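Local coordinates for cytochrome b5-domain protein (PDB 6VZ6), which binds heme b with two protein ligands to the iron in a cytochrome b5-like domain, and may serve in electron transfer, as cytochrome b5 does, at residues 19-27 with 49-57. Residues are numbered along the deposited sequence; the frame is centred on the assembly and turned at random.
Sequences EKCYFAYKG and GGIDLTADH. With HEM (protoporphyrin IX containing Fe), chain B.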
loop_
_atom_site.group_PDB
_atom_site.type_symbol
_atom_site.label_atom_id
_atom_site.label_comp_id
_atom_site.label_asym_id
_atom_site.label_seq_id
_atom_site.Cartn_x
_atom_site.Cartn_y
_atom_site.Cartn_z
ATOM N N GLU A 19 -2.566 -13.106 0.297
ATOM C CA GLU A 19 -1.656 -12.091 0.815
ATOM C C GLU A 19 -2.402 -10.814 1.186
ATOM O O GLU A 19 -3.353 -10.413 0.520
ATOM C CB GLU A 19 -0.562 -11.780 -0.214
ATOM C CG GLU A 19 0.103 -12.989 -0.821
ATOM C CD GLU A 19 0.792 -13.752 0.214
ATOM O OE1 GLU A 19 1.361 -13.084 1.108
ATOM O OE2 GLU A 19 0.719 -14.994 0.179
ATOM N N LYS A 20 -1.961 -10.172 2.256
ATOM C CA LYS A 20 -2.493 -8.865 2.634
ATOM C C LYS A 20 -2.136 -7.814 1.586
ATOM O O LYS A 20 -1.275 -8.029 0.731
ATOM C CB LYS A 20 -1.941 -8.436 3.991
ATOM C CG LYS A 20 -2.594 -9.199 5.166
ATOM C CD LYS A 20 -2.064 -8.704 6.496
ATOM C CE LYS A 20 -2.734 -9.481 7.662
ATOM N NZ LYS A 20 -2.384 -8.921 8.981
ATOM N N CYS A 21 -2.815 -6.680 1.655
ATOM C CA CYS A 21 -2.603 -5.592 0.703
ATOM C C CYS A 21 -1.825 -4.465 1.381
ATOM O O CYS A 21 -2.375 -3.716 2.201
ATOM C CB CYS A 21 -3.920 -5.076 0.134
ATOM S SG CYS A 21 -3.625 -3.901 -1.273
ATOM N N TYR A 22 -0.523 -4.407 1.067
ATOM C CA TYR A 22 0.393 -3.367 1.525
ATOM C C TYR A 22 0.754 -2.465 0.357
ATOM O O TYR A 22 0.690 -2.896 -0.797
ATOM C CB TYR A 22 1.702 -3.952 2.053
ATOM C CG TYR A 22 1.594 -4.792 3.309
ATOM C CD1 TYR A 22 0.409 -4.863 4.058
ATOM C CD2 TYR A 22 2.687 -5.493 3.752
ATOM C CE1 TYR A 22 0.354 -5.632 5.240
ATOM C CE2 TYR A 22 2.644 -6.237 4.904
ATOM C CZ TYR A 22 1.483 -6.313 5.632
ATOM O OH TYR A 22 1.550 -7.072 6.748
ATOM N N PHE A 23 1.114 -1.215 0.657
ATOM C CA PHE A 23 1.817 -0.386 -0.321
ATOM C C PHE A 23 2.813 0.508 0.411
ATOM O O PHE A 23 2.811 0.603 1.631
ATOM C CB PHE A 23 0.867 0.436 -1.224
ATOM C CG PHE A 23 -0.080 1.330 -0.494
ATOM C CD1 PHE A 23 0.384 2.431 0.205
ATOM C CD2 PHE A 23 -1.459 1.085 -0.529
ATOM C CE1 PHE A 23 -0.497 3.258 0.895
ATOM C CE2 PHE A 23 -2.344 1.926 0.131
ATOM C CZ PHE A 23 -1.853 2.993 0.869
ATOM N N ALA A 24 3.701 1.137 -0.337
ATOM C CA ALA A 24 4.627 2.090 0.252
ATOM C C ALA A 24 4.264 3.503 -0.179
ATOM O O ALA A 24 3.735 3.739 -1.267
ATOM C CB ALA A 24 6.069 1.760 -0.119
ATOM N N TYR A 25 4.500 4.430 0.734
ATOM C CA TYR A 25 4.305 5.849 0.487
ATOM C C TYR A 25 5.348 6.602 1.299
ATOM O O TYR A 25 5.349 6.507 2.533
ATOM C CB TYR A 25 2.899 6.290 0.866
ATOM C CG TYR A 25 2.665 7.775 0.671
ATOM C CD1 TYR A 25 2.435 8.282 -0.583
ATOM C CD2 TYR A 25 2.680 8.659 1.745
ATOM C CE1 TYR A 25 2.198 9.626 -0.783
ATOM C CE2 TYR A 25 2.449 10.033 1.558
ATOM C CZ TYR A 25 2.221 10.495 0.268
ATOM O OH TYR A 25 1.973 11.813 0.016
ATOM N N LYS A 26 6.265 7.294 0.605
ATOM C CA LYS A 26 7.302 8.076 1.269
ATOM C C LYS A 26 7.992 7.263 2.359
ATOM O O LYS A 26 8.094 7.674 3.513
ATOM C CB LYS A 26 6.687 9.376 1.816
ATOM C CG LYS A 26 6.188 10.276 0.647
ATOM C CD LYS A 26 5.723 11.643 1.108
ATOM C CE LYS A 26 5.477 12.586 -0.084
ATOM N NZ LYS A 26 4.687 13.768 0.316
ATOM N N GLY A 27 8.449 6.070 1.977
ATOM C CA GLY A 27 9.214 5.219 2.850
ATOM C C GLY A 27 8.429 4.363 3.796
ATOM O O GLY A 27 9.011 3.429 4.380
ATOM N N GLY A 49 -1.768 -3.037 -4.970
ATOM C CA GLY A 49 -0.911 -3.153 -3.821
ATOM C C GLY A 49 0.392 -3.801 -4.217
ATOM O O GLY A 49 0.588 -4.250 -5.345
ATOM N N GLY A 50 1.305 -3.860 -3.242
ATOM C CA GLY A 50 2.611 -4.468 -3.419
ATOM C C GLY A 50 3.697 -3.562 -3.973
ATOM O O GLY A 50 4.804 -4.049 -4.258
ATOM N N ILE A 51 3.434 -2.259 -4.079
ATOM C CA ILE A 51 4.257 -1.313 -4.830
ATOM C C ILE A 51 4.431 -0.043 -4.004
ATOM O O ILE A 51 3.557 0.326 -3.207
ATOM C CB ILE A 51 3.560 -0.923 -6.177
ATOM C CG1 ILE A 51 3.267 -2.172 -7.018
ATOM C CG2 ILE A 51 4.383 0.054 -6.985
ATOM C CD1 ILE A 51 4.493 -3.024 -7.234
ATOM N N ASP A 52 5.522 0.676 -4.284
ATOM C CA ASP A 52 5.715 2.026 -3.778
ATOM C C ASP A 52 4.864 2.964 -4.617
ATOM O O ASP A 52 5.156 3.203 -5.801
ATOM C CB ASP A 52 7.184 2.401 -3.870
ATOM C CG ASP A 52 7.466 3.771 -3.314
ATOM O OD1 ASP A 52 6.505 4.579 -3.104
ATOM O OD2 ASP A 52 8.675 4.020 -3.096
ATOM N N LEU A 53 3.789 3.483 -4.024
ATOM C CA LEU A 53 2.831 4.298 -4.761
ATOM C C LEU A 53 3.072 5.807 -4.571
ATOM O O LEU A 53 2.168 6.625 -4.833
ATOM C CB LEU A 53 1.411 3.898 -4.350
ATOM C CG LEU A 53 0.975 2.514 -4.817
ATOM C CD1 LEU A 53 -0.398 2.190 -4.300
ATOM C CD2 LEU A 53 0.990 2.445 -6.344
ATOM N N THR A 54 4.285 6.193 -4.158
ATOM C CA THR A 54 4.554 7.610 -3.907
ATOM C C THR A 54 4.289 8.446 -5.160
ATOM O O THR A 54 3.559 9.440 -5.123
ATOM C CB THR A 54 5.991 7.812 -3.430
ATOM O OG1 THR A 54 6.284 7.046 -2.266
ATOM C CG2 THR A 54 6.260 9.316 -3.091
ATOM N N ALA A 55 4.849 8.045 -6.291
ATOM C CA ALA A 55 4.657 8.818 -7.519
ATOM C C ALA A 55 3.183 8.839 -7.916
ATOM O O ALA A 55 2.640 9.871 -8.304
ATOM C CB ALA A 55 5.506 8.224 -8.648
ATOM N N ASP A 56 2.502 7.710 -7.779
ATOM C CA ASP A 56 1.130 7.622 -8.258
ATOM C C ASP A 56 0.201 8.493 -7.445
ATOM O O ASP A 56 -0.811 8.965 -7.968
ATOM C CB ASP A 56 0.694 6.166 -8.248
ATOM C CG ASP A 56 1.679 5.282 -8.995
ATOM O OD1 ASP A 56 1.422 5.019 -10.177
ATOM O OD2 ASP A 56 2.748 4.883 -8.408
ATOM N N HIS A 57 0.545 8.756 -6.188
ATOM C CA HIS A 57 -0.330 9.577 -5.374
ATOM C C HIS A 57 -0.451 10.993 -5.923
ATOM O O HIS A 57 -1.429 11.704 -5.622
ATOM C CB HIS A 57 0.149 9.612 -3.911
ATOM C CG HIS A 57 -0.927 10.061 -2.994
ATOM N ND1 HIS A 57 -1.163 11.398 -2.745
ATOM C CD2 HIS A 57 -1.911 9.377 -2.360
ATOM C CE1 HIS A 57 -2.230 11.515 -1.971
ATOM N NE2 HIS A 57 -2.707 10.306 -1.735
HETATM C CHA HEM B . -9.409 6.780 -1.114
HETATM C CHB HEM B . -9.388 7.197 -5.870
HETATM C CHC HEM B . -4.631 6.588 -5.988
HETATM C CHD HEM B . -4.780 5.500 -1.279
HETATM C C1A HEM B . -9.804 7.056 -2.385
HETATM C C2A HEM B . -11.093 7.574 -2.772
HETATM C C3A HEM B . -11.083 7.667 -4.114
HETATM C C4A HEM B . -9.787 7.220 -4.576
HETATM C CMA HEM B . -12.182 8.162 -5.076
HETATM C CAA HEM B . -12.216 7.903 -1.752
HETATM C CBA HEM B . -12.932 9.212 -2.037
HETATM C CGA HEM B . -12.080 10.299 -1.490
HETATM O O1A HEM B . -11.400 9.999 -0.490
HETATM O O2A HEM B . -12.084 11.434 -2.052
HETATM C C1B HEM B . -8.104 7.065 -6.288
HETATM C C2B HEM B . -7.753 7.107 -7.647
HETATM C C3B HEM B . -6.442 6.960 -7.747
HETATM C C4B HEM B . -5.918 6.773 -6.406
HETATM C CMB HEM B . -8.738 7.354 -8.797
HETATM C CAB HEM B . -5.779 7.108 -9.132
HETATM C CBB HEM B . -4.612 7.760 -9.226
HETATM C C1C HEM B . -4.247 6.261 -4.712
HETATM C C2C HEM B . -2.879 6.039 -4.264
HETATM C C3C HEM B . -2.925 5.723 -2.955
HETATM C C4C HEM B . -4.318 5.754 -2.542
HETATM C CMC HEM B . -1.660 6.130 -5.199
HETATM C CAC HEM B . -1.804 5.364 -1.927
HETATM C CBC HEM B . -0.578 5.848 -1.980
HETATM C C1D HEM B . -6.062 5.678 -0.830
HETATM C C2D HEM B . -6.581 5.333 0.484
HETATM C C3D HEM B . -7.854 5.711 0.542
HETATM C C4D HEM B . -8.179 6.266 -0.747
HETATM C CMD HEM B . -5.752 4.688 1.623
HETATM C CAD HEM B . -8.862 5.570 1.715
HETATM C CBD HEM B . -9.453 4.163 1.663
HETATM C CGD HEM B . -10.526 3.938 2.709
HETATM O O1D HEM B . -10.996 2.792 2.865
HETATM O O2D HEM B . -10.855 4.889 3.446
HETATM N NA HEM B . -9.026 6.866 -3.491
HETATM N NB HEM B . -6.971 6.828 -5.545
HETATM N NC HEM B . -5.094 6.105 -3.630
HETATM N ND HEM B . -7.072 6.234 -1.565
HETATM FE FE HEM B . -7.076 6.537 -3.545
HETATM O O HOH W 1 8.766 4.798 -0.370
#
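Tyr25 turns its ring edge toward the face of His57 in a T-shaped pair, centroids 5.3 Å apart and planes at 63°. Lys26 CG lies over the centre of one Tyr25 face, while the phenol hydroxyl is hydrogen-bonded to Asp64. The heme vinyl carbon CBC meets the edge of the His57 ring, which also packs against the axial ligand His62. A chi1 of 56° tucks Phe23 CG between its own N and C and directs the ring to the heme; vinyl carbon CAC sits over one face near the ring's border, 3.7 Å from Phe23 CZ. Leu53 lies across Phe23, nearly perpendicular, its CD1 against Phe23 CB, and its CB touches heme CBC.

Between the backbones, a single bridge joins Ala24 and Asp52. Gly50 N gives a nearly straight bond to Tyr22 O (2.7 Å), Ala24 N reaches Ile51 O, and Leu53 N returns to Ala24 O. Asp52 OD1 grips Thr54 twice, accepting from its N in an Asx turn and from OG1 on the syn lone pair; the same OG1 receives Lys26 N at 2.9 Å. A water links Gly27 N to Asp52 OD2. Strand 22-25, at the edge of the four-stranded sheet, is thus tied to the turn leading into helix 54-57, forming part of the heme pocket wall of the cytochrome b5 fold.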